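D-alanyl-D-alanine carboxypeptidase DacB2 (Mycobacterium tuberculosis H37Rv, PDB 4RYE) acts as a serine D,D-carboxypeptidase of cell-wall biogenesis that probably cleaves the terminal D-Ala-D-Ala of peptidoglycan stem peptides. Local coordinates at residues 11-16 with 254-259; 59-64 with 111-116; 178-183 with 189-194. All coordinates share one frame; numbering follows the deposited sequence.

Contact 1: residues 11-16 with 254-259; sequences GSVPIP and FDWGFA
Ile15 lies over one face of the Trp256 indole, crossing it at about a right angle. Its CG1 stands 3.5 Å from the centroid of the five-membered ring and only 11° off the ring normal, a CH-pi contact close to the middle of the pyrrole. CD1 then reaches across toward the six-membered ring, 3.7 Å from Trp256 CE2. Ile15 CG1 sits anti to the carbonyl carbon (chi1 -64°), and with the extended second torsion this carries the methyl end across the shared bond of the two rings.

At the indole rim the contact turns polar. Trp256 NE1 donates to Val13 O at 2.7 Å; the bond is short but bent, 143° at the hydrogen, and the acceptor stands somewhat out of the ring plane. Further round the same rim Ser12 OG approaches Trp256 CZ2 to 3.6 Å, near the ring plane, while its hydrogen bonding is to Pro9 O and Gln8 NE2.

The arrangement fastens the irregular N-terminal arm, which precedes strand 22-27, to the C-terminal helix 246-259 that packs against the antiparallel sheet of this penicillin-binding, beta-lactamase-like fold. Trp256 is the buried link: CG anti to the backbone N projects the indole from the helix toward the arm, where Leu34 and Ala35 of strand 32-37 also touch it. Val13 adds a thinner apolar contact, its CB 4.2 Å from Trp256 CD1. Gln8 bonds to Val13 O through NE2 and to the backbone N of Ile15 through OE1, so the carbonyl that receives the indole N-H is also held from within the arm.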
loop_
_atom_site.group_PDB
_atom_site.type_symbol
_atom_site.label_atom_id
_atom_site.label_comp_id
_atom_site.label_asym_id
_atom_site.label_seq_id
_atom_site.Cartn_x
_atom_site.Cartn_y
_atom_site.Cartn_z
ATOM N N GLY A 11 23.737 18.237 7.610
ATOM C CA GLY A 11 24.948 17.780 6.951
ATOM C C GLY A 11 24.722 16.666 5.944
ATOM O O GLY A 11 25.630 16.325 5.190
ATOM N N SER A 12 23.523 16.093 5.930
ATOM C CA SER A 12 23.221 15.036 4.971
ATOM C C SER A 12 23.100 15.585 3.546
ATOM O O SER A 12 22.887 16.784 3.339
ATOM C CB SER A 12 21.960 14.247 5.370
ATOM O OG SER A 12 20.787 15.041 5.376
ATOM N N VAL A 13 23.253 14.696 2.569
ATOM C CA VAL A 13 23.129 15.062 1.168
ATOM C C VAL A 13 21.718 15.572 0.908
ATOM O O VAL A 13 20.743 14.920 1.292
ATOM C CB VAL A 13 23.407 13.841 0.270
ATOM C CG1 VAL A 13 22.905 14.085 -1.143
ATOM C CG2 VAL A 13 24.901 13.504 0.284
ATOM N N PRO A 14 21.602 16.744 0.265
ATOM C CA PRO A 14 20.286 17.298 -0.081
ATOM C C PRO A 14 19.457 16.301 -0.891
ATOM O O PRO A 14 19.958 15.706 -1.855
ATOM C CB PRO A 14 20.636 18.518 -0.951
ATOM C CG PRO A 14 22.015 18.906 -0.523
ATOM C CD PRO A 14 22.704 17.603 -0.206
ATOM N N ILE A 15 18.207 16.115 -0.484
ATOM C CA ILE A 15 17.303 15.182 -1.145
ATOM C C ILE A 15 16.738 15.822 -2.412
ATOM O O ILE A 15 16.136 16.894 -2.353
ATOM C CB ILE A 15 16.178 14.753 -0.183
ATOM C CG1 ILE A 15 16.776 13.976 0.996
ATOM C CG2 ILE A 15 15.119 13.918 -0.898
ATOM C CD1 ILE A 15 15.752 13.483 2.025
ATOM N N PRO A 16 16.957 15.177 -3.571
ATOM C CA PRO A 16 16.523 15.746 -4.854
ATOM C C PRO A 16 15.025 16.005 -4.876
ATOM O O PRO A 16 14.270 15.285 -4.221
ATOM C CB PRO A 16 16.884 14.646 -5.861
ATOM C CG PRO A 16 18.088 13.974 -5.253
ATOM C CD PRO A 16 17.754 13.949 -3.754
ATOM N N PHE A 254 15.104 5.747 -1.414
ATOM C CA PHE A 254 15.757 4.546 -0.894
ATOM C C PHE A 254 17.277 4.679 -0.957
ATOM O O PHE A 254 17.967 4.423 0.043
ATOM C CB PHE A 254 15.293 3.296 -1.668
ATOM C CG PHE A 254 13.957 2.736 -1.203
ATOM C CD1 PHE A 254 13.698 2.511 0.149
ATOM C CD2 PHE A 254 12.969 2.419 -2.129
ATOM C CE1 PHE A 254 12.469 1.983 0.566
ATOM C CE2 PHE A 254 11.747 1.902 -1.726
ATOM C CZ PHE A 254 11.492 1.680 -0.374
ATOM N N ASP A 255 17.796 5.080 -2.121
ATOM C CA ASP A 255 19.234 5.290 -2.297
ATOM C C ASP A 255 19.765 6.282 -1.258
ATOM O O ASP A 255 20.804 6.052 -0.632
ATOM C CB ASP A 255 19.556 5.859 -3.690
ATOM C CG ASP A 255 19.585 4.798 -4.788
ATOM O OD1 ASP A 255 19.482 3.592 -4.486
ATOM O OD2 ASP A 255 19.731 5.187 -5.969
ATOM N N TRP A 256 19.066 7.402 -1.106
ATOM C CA TRP A 256 19.470 8.408 -0.128
ATOM C C TRP A 256 19.485 7.819 1.284
ATOM O O TRP A 256 20.419 8.056 2.053
ATOM C CB TRP A 256 18.554 9.631 -0.189
ATOM C CG TRP A 256 18.925 10.689 0.823
ATOM C CD1 TRP A 256 19.789 11.736 0.648
ATOM C CD2 TRP A 256 18.448 10.780 2.170
ATOM N NE1 TRP A 256 19.870 12.471 1.805
ATOM C CE2 TRP A 256 19.062 11.901 2.754
ATOM C CE3 TRP A 256 17.564 10.017 2.938
ATOM C CZ2 TRP A 256 18.814 12.282 4.084
ATOM C CZ3 TRP A 256 17.322 10.398 4.253
ATOM C CH2 TRP A 256 17.941 11.515 4.808
ATOM N N GLY A 257 18.459 7.043 1.613
ATOM C CA GLY A 257 18.354 6.433 2.926
ATOM C C GLY A 257 19.448 5.411 3.198
ATOM O O GLY A 257 19.951 5.306 4.318
ATOM N N PHE A 258 19.804 4.636 2.182
ATOM C CA PHE A 258 20.810 3.592 2.356
ATOM C C PHE A 258 22.201 4.186 2.461
ATOM O O PHE A 258 23.099 3.592 3.061
ATOM C CB PHE A 258 20.729 2.552 1.220
ATOM C CG PHE A 258 19.538 1.644 1.327
ATOM C CD1 PHE A 258 19.255 0.990 2.518
ATOM C CD2 PHE A 258 18.675 1.466 0.247
ATOM C CE1 PHE A 258 18.142 0.156 2.622
ATOM C CE2 PHE A 258 17.565 0.641 0.347
ATOM C CZ PHE A 258 17.294 -0.010 1.540
ATOM N N ALA A 259 22.376 5.364 1.868
ATOM C CA ALA A 259 23.661 6.033 1.892
ATOM C C ALA A 259 23.849 6.832 3.185
ATOM O O ALA A 259 24.970 7.197 3.538
ATOM C CB ALA A 259 23.812 6.936 0.673
#

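Contact 2: residues 59-64 with 111-116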
loop_
_atom_site.group_PDB
_atom_site.type_symbol
_atom_site.label_atom_id
_atom_site.label_comp_id
_atom_site.label_asym_id
_atom_site.label_seq_id
_atom_site.Cartn_x
_atom_site.Cartn_y
_atom_site.Cartn_z
ATOM N N ASP A 59 -5.774 -11.039 9.475
ATOM C CA ASP A 59 -6.110 -11.319 10.873
ATOM C C ASP A 59 -7.337 -12.221 11.030
ATOM O O ASP A 59 -7.365 -13.088 11.894
ATOM C CB ASP A 59 -6.347 -10.024 11.658
ATOM C CG ASP A 59 -5.056 -9.339 12.061
ATOM O OD1 ASP A 59 -3.965 -9.873 11.764
ATOM O OD2 ASP A 59 -5.140 -8.263 12.687
ATOM N N GLU A 60 -8.353 -12.007 10.200
ATOM C CA GLU A 60 -9.655 -12.639 10.438
ATOM C C GLU A 60 -9.973 -13.834 9.550
ATOM O O GLU A 60 -10.766 -14.701 9.929
ATOM C CB GLU A 60 -10.777 -11.606 10.297
ATOM C CG GLU A 60 -10.552 -10.349 11.121
ATOM C CD GLU A 60 -11.829 -9.564 11.377
ATOM O OE1 GLU A 60 -12.926 -10.048 11.014
ATOM O OE2 GLU A 60 -11.727 -8.461 11.955
ATOM N N LEU A 61 -9.385 -13.881 8.363
ATOM C CA LEU A 61 -9.812 -14.867 7.369
ATOM C C LEU A 61 -8.799 -15.990 7.199
ATOM O O LEU A 61 -7.598 -15.743 7.171
ATOM C CB LEU A 61 -10.048 -14.186 6.018
ATOM C CG LEU A 61 -11.112 -13.087 5.916
ATOM C CD1 LEU A 61 -11.074 -12.439 4.520
ATOM C CD2 LEU A 61 -12.517 -13.608 6.239
ATOM N N ASP A 62 -9.286 -17.222 7.094
ATOM C CA ASP A 62 -8.443 -18.348 6.688
ATOM C C ASP A 62 -8.102 -18.162 5.204
ATOM O O ASP A 62 -8.969 -17.783 4.416
ATOM C CB ASP A 62 -9.185 -19.668 6.898
ATOM C CG ASP A 62 -8.309 -20.888 6.636
ATOM O OD1 ASP A 62 -7.951 -21.142 5.461
ATOM O OD2 ASP A 62 -7.993 -21.609 7.610
ATOM N N LEU A 63 -6.852 -18.426 4.822
ATOM C CA LEU A 63 -6.395 -18.147 3.454
ATOM C C LEU A 63 -7.074 -19.043 2.431
ATOM O O LEU A 63 -7.164 -18.698 1.246
ATOM C CB LEU A 63 -4.875 -18.306 3.341
ATOM C CG LEU A 63 -3.976 -17.236 3.962
ATOM C CD1 LEU A 63 -2.526 -17.676 3.835
ATOM C CD2 LEU A 63 -4.189 -15.879 3.296
ATOM N N ASN A 64 -7.553 -20.196 2.892
ATOM C CA ASN A 64 -8.226 -21.143 2.017
ATOM C C ASN A 64 -9.747 -21.118 2.154
ATOM O O ASN A 64 -10.444 -21.909 1.525
ATOM C CB ASN A 64 -7.690 -22.559 2.261
ATOM C CG ASN A 64 -6.247 -22.715 1.809
ATOM O OD1 ASN A 64 -5.908 -22.414 0.660
ATOM N ND2 ASN A 64 -5.388 -23.166 2.715
ATOM N N ALA A 111 -14.285 -7.593 1.381
ATOM C CA ALA A 111 -15.179 -6.915 2.317
ATOM C C ALA A 111 -16.443 -7.741 2.540
ATOM O O ALA A 111 -16.989 -7.763 3.640
ATOM C CB ALA A 111 -15.534 -5.525 1.817
ATOM N N HIS A 112 -16.901 -8.410 1.486
ATOM C CA HIS A 112 -18.008 -9.364 1.572
ATOM C C HIS A 112 -17.685 -10.452 2.610
ATOM O O HIS A 112 -18.485 -10.694 3.522
ATOM C CB HIS A 112 -18.294 -9.948 0.171
ATOM C CG HIS A 112 -19.369 -10.993 0.126
ATOM N ND1 HIS A 112 -19.887 -11.464 -1.063
ATOM C CD2 HIS A 112 -20.007 -11.676 1.108
ATOM C CE1 HIS A 112 -20.801 -12.383 -0.811
ATOM N NE2 HIS A 112 -20.890 -12.537 0.496
HETATM N N MSE A 113 -16.524 -11.094 2.480
HETATM C CA MSE A 113 -16.088 -12.113 3.445
HETATM C C MSE A 113 -15.971 -11.573 4.867
HETATM O O MSE A 113 -16.133 -12.312 5.826
HETATM C CB MSE A 113 -14.738 -12.716 3.041
HETATM C CG MSE A 113 -14.753 -13.397 1.698
HETATM SE SE MSE A 113 -13.072 -14.326 1.285
HETATM C CE MSE A 113 -13.213 -15.676 2.688
ATOM N N LEU A 114 -15.680 -10.287 5.001
ATOM C CA LEU A 114 -15.457 -9.700 6.313
ATOM C C LEU A 114 -16.729 -9.173 6.963
ATOM O O LEU A 114 -16.680 -8.631 8.064
ATOM C CB LEU A 114 -14.412 -8.590 6.219
ATOM C CG LEU A 114 -13.009 -9.106 5.904
ATOM C CD1 LEU A 114 -12.097 -7.983 5.430
ATOM C CD2 LEU A 114 -12.428 -9.804 7.144
ATOM N N GLY A 115 -17.863 -9.324 6.291
ATOM C CA GLY A 115 -19.134 -8.919 6.866
ATOM C C GLY A 115 -19.806 -7.744 6.173
ATOM O O GLY A 115 -20.820 -7.229 6.649
ATOM N N GLY A 116 -19.247 -7.311 5.049
ATOM C CA GLY A 116 -19.847 -6.233 4.288
ATOM C C GLY A 116 -19.009 -4.971 4.227
ATOM O O GLY A 116 -18.006 -4.835 4.933
#
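Leu61 packs against Met113 and Leu114 where two helices finish side by side: helix 50-60 gives way to loop at Leu61, and helix 104-113 closes in a Schellman motif at Gly115, whose positive phi accompanies the bonds from Gly116 N to Ala111 O and from Gly115 N to His112 O. Both helices belong to the helical part of this peptidase S11 fold.

The tight side is built mainly of apolar side chains. Leu61 CG rests on Leu114 CD2 at 3.7 Å, and both Leu61 methyls lie within about 4 Å of the same Leu114 methyl. Those two Leu61 branches also straddle the base of Met113, a selenomethionine here: CD1 meets its CB at 4.0 Å, and CD2 approaches its carbonyl O at 3.9 Å. With CG anti to the carbonyl carbon (chi1 -61°), Leu61 directs its fork into the step between the two residues. Leu114 is buried, with Leu53 and Val56 of helix 50-60 also against it. The bend of Met113 at its third torsion (66°) turns CE back toward Leu61 CD2, to a loose 4.2 Å, with Ser65 and Val67 beside the chain.

Toward solvent the fit slackens. The exposed Glu60, extended beyond CG, passes obliquely across Leu114, and its carboxylate forms a salt bridge through OE1 with Lys123 NZ of helix 117-130. The same ammonium donates to Leu114 O, so one lysine ties the ends of both helices and would be expected to favour a charged Glu60. On the way to that lysine, Glu60 OE1 passes 3.9 Å from Leu114 CD2.

Contact 3: residues 178-183 with 189-194; sequences PSAMFP and QLIVNQ
Ala180 and Phe182 share a sheet face with Ile191, whose CG1 lies 4.1 Å from Ala180 CB and whose CG2 lies 4.2 Å from Phe182 CB. Leu100 of helix 91-100 also touches Ala180, and Val81 touches both Phe182 and Ile191. Phe182 CG stands anti to the backbone N (chi1 -167°), taking the ring away from the partner strand toward Tyr89. Gln189 lies on this face too, its CG against Phe182 O.

The other face is more exposed. Selenomethionine Met181 curls back through two bent torsions, setting its SE 3.9 Å from Leu190 CB and laying CE over the Gln189-Leu190 peptide. Leu190 CD2 in turn reaches diagonally to Ser179 CB at 3.6 Å.

Between the faces runs an antiparallel beta hairpin. Ala180 with Ile191 and Phe182 with Gln189 are hydrogen-bonded pairs, each with reciprocal N-H···O bonds; Ser179-Val192 and Met181-Leu190 are the non-hydrogen-bonded pairs. At the polar end Asn193 N donates to Pro178 O at 3.0 Å, straight at the hydrogen (173°) but 46° above the carbonyl plane. The buried Asn193 amide gives ND2 to Glu177 O and Thr175 O and takes Asp195 N at OD1. With both amide atoms engaged by backbone groups its rotation is probably fixed, at the point where the strand has ended and just before Gln194, whose side chain touches Ser102 and Lys208.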
loop_
_atom_site.group_PDB
_atom_site.type_symbol
_atom_site.label_atom_id
_atom_site.label_comp_id
_atom_site.label_asym_id
_atom_site.label_seq_id
_atom_site.Cartn_x
_atom_site.Cartn_y
_atom_site.Cartn_z
ATOM N N PRO A 178 6.257 -12.080 -8.038
ATOM C CA PRO A 178 6.194 -11.450 -9.357
ATOM C C PRO A 178 4.855 -11.719 -10.044
ATOM O O PRO A 178 4.446 -10.951 -10.909
ATOM C CB PRO A 178 7.339 -12.125 -10.128
ATOM C CG PRO A 178 7.546 -13.444 -9.445
ATOM C CD PRO A 178 7.233 -13.186 -7.986
ATOM N N SER A 179 4.175 -12.791 -9.645
ATOM C CA SER A 179 2.955 -13.203 -10.325
ATOM C C SER A 179 2.124 -14.127 -9.456
ATOM O O SER A 179 2.594 -14.634 -8.434
ATOM C CB SER A 179 3.291 -13.910 -11.640
ATOM O OG SER A 179 4.046 -15.085 -11.392
ATOM N N ALA A 180 0.879 -14.346 -9.866
ATOM C CA ALA A 180 0.011 -15.280 -9.170
ATOM C C ALA A 180 -1.019 -15.812 -10.142
ATOM O O ALA A 180 -1.282 -15.194 -11.176
ATOM C CB ALA A 180 -0.673 -14.602 -7.987
HETATM N N MSE A 181 -1.602 -16.961 -9.808
HETATM C CA MSE A 181 -2.665 -17.537 -10.615
HETATM C C MSE A 181 -4.010 -17.089 -10.059
HETATM O O MSE A 181 -4.236 -17.140 -8.849
HETATM C CB MSE A 181 -2.586 -19.067 -10.602
HETATM C CG MSE A 181 -1.360 -19.667 -11.275
HETATM SE SE MSE A 181 -1.025 -19.068 -13.108
HETATM C CE MSE A 181 -2.730 -19.343 -13.926
ATOM N N PHE A 182 -4.906 -16.652 -10.940
ATOM C CA PHE A 182 -6.238 -16.236 -10.518
ATOM C C PHE A 182 -7.281 -16.970 -11.358
ATOM O O PHE A 182 -7.081 -17.173 -12.555
ATOM C CB PHE A 182 -6.383 -14.719 -10.653
ATOM C CG PHE A 182 -7.593 -14.161 -9.966
ATOM C CD1 PHE A 182 -7.556 -13.851 -8.615
ATOM C CD2 PHE A 182 -8.772 -13.946 -10.674
ATOM C CE1 PHE A 182 -8.677 -13.330 -7.975
ATOM C CE2 PHE A 182 -9.893 -13.434 -10.050
ATOM C CZ PHE A 182 -9.849 -13.126 -8.692
ATOM N N PRO A 183 -8.385 -17.402 -10.727
ATOM C CA PRO A 183 -9.421 -18.154 -11.452
ATOM C C PRO A 183 -10.015 -17.366 -12.620
ATOM O O PRO A 183 -10.160 -16.145 -12.543
ATOM C CB PRO A 183 -10.494 -18.392 -10.386
ATOM C CG PRO A 183 -9.769 -18.332 -9.090
ATOM C CD PRO A 183 -8.681 -17.301 -9.287
ATOM N N GLN A 189 -5.869 -17.730 -14.891
ATOM C CA GLN A 189 -5.125 -16.725 -15.646
ATOM C C GLN A 189 -3.991 -16.221 -14.771
ATOM O O GLN A 189 -4.189 -15.952 -13.585
ATOM C CB GLN A 189 -6.039 -15.549 -16.050
ATOM C CG GLN A 189 -6.816 -14.899 -14.878
ATOM C CD GLN A 189 -7.610 -13.641 -15.266
ATOM O OE1 GLN A 189 -8.486 -13.684 -16.135
ATOM N NE2 GLN A 189 -7.310 -12.518 -14.603
ATOM N N LEU A 190 -2.798 -16.101 -15.341
ATOM C CA LEU A 190 -1.675 -15.543 -14.598
ATOM C C LEU A 190 -1.823 -14.021 -14.506
ATOM O O LEU A 190 -1.990 -13.348 -15.523
ATOM C CB LEU A 190 -0.354 -15.924 -15.282
ATOM C CG LEU A 190 0.947 -15.716 -14.500
ATOM C CD1 LEU A 190 1.937 -16.814 -14.838
ATOM C CD2 LEU A 190 1.554 -14.359 -14.807
ATOM N N ILE A 191 -1.790 -13.481 -13.289
ATOM C CA ILE A 191 -1.751 -12.034 -13.106
ATOM C C ILE A 191 -0.364 -11.609 -12.622
ATOM O O ILE A 191 0.293 -12.350 -11.886
ATOM C CB ILE A 191 -2.821 -11.546 -12.113
ATOM C CG1 ILE A 191 -2.637 -12.219 -10.744
ATOM C CG2 ILE A 191 -4.222 -11.809 -12.678
ATOM C CD1 ILE A 191 -3.489 -11.612 -9.634
ATOM N N VAL A 192 0.082 -10.428 -13.046
ATOM C CA VAL A 192 1.427 -9.967 -12.714
ATOM C C VAL A 192 1.382 -8.815 -11.722
ATOM O O VAL A 192 0.425 -8.025 -11.695
ATOM C CB VAL A 192 2.239 -9.559 -13.970
ATOM C CG1 VAL A 192 2.318 -10.714 -14.947
ATOM C CG2 VAL A 192 1.618 -8.345 -14.648
ATOM N N ASN A 193 2.419 -8.737 -10.893
ATOM C CA ASN A 193 2.541 -7.687 -9.903
ATOM C C ASN A 193 2.830 -6.356 -10.594
ATOM O O ASN A 193 3.807 -6.240 -11.332
ATOM C CB ASN A 193 3.689 -8.029 -8.945
ATOM C CG ASN A 193 3.652 -7.211 -7.669
ATOM O OD1 ASN A 193 3.253 -6.043 -7.670
ATOM N ND2 ASN A 193 4.073 -7.820 -6.569
ATOM N N GLN A 194 1.993 -5.353 -10.353
ATOM C CA GLN A 194 2.150 -4.060 -11.015
ATOM C C GLN A 194 3.197 -3.154 -10.363
ATOM O O GLN A 194 3.470 -2.067 -10.868
ATOM C CB GLN A 194 0.806 -3.330 -11.091
ATOM C CG GLN A 194 0.319 -2.787 -9.762
ATOM C CD GLN A 194 -1.071 -2.175 -9.853
ATOM O OE1 GLN A 194 -1.726 -2.242 -10.897
ATOM N NE2 GLN A 194 -1.522 -1.569 -8.760
#

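How the contacts relate
Contact 1 closes a long loop of chain within which contacts 2 and 3 follow in series. It is the remote one: its centre lies 41 Å from that of contact 2, on the opposite side of the chain's centre, and 34 Å from that of contact 3. Contacts 2 and 3 are closer neighbours, their centres 21 Å apart and their nearest atoms about 10 Å, and both approach the probable active site. The Leu114 side chain of contact 2 is about 11 Å from that of Lys50, the likely proton acceptor; in contact 3 the side chain of Asn193 is about 11 Å from that of Lys50 and about 9 Å from that of Ser102. No two of the three contacts touch.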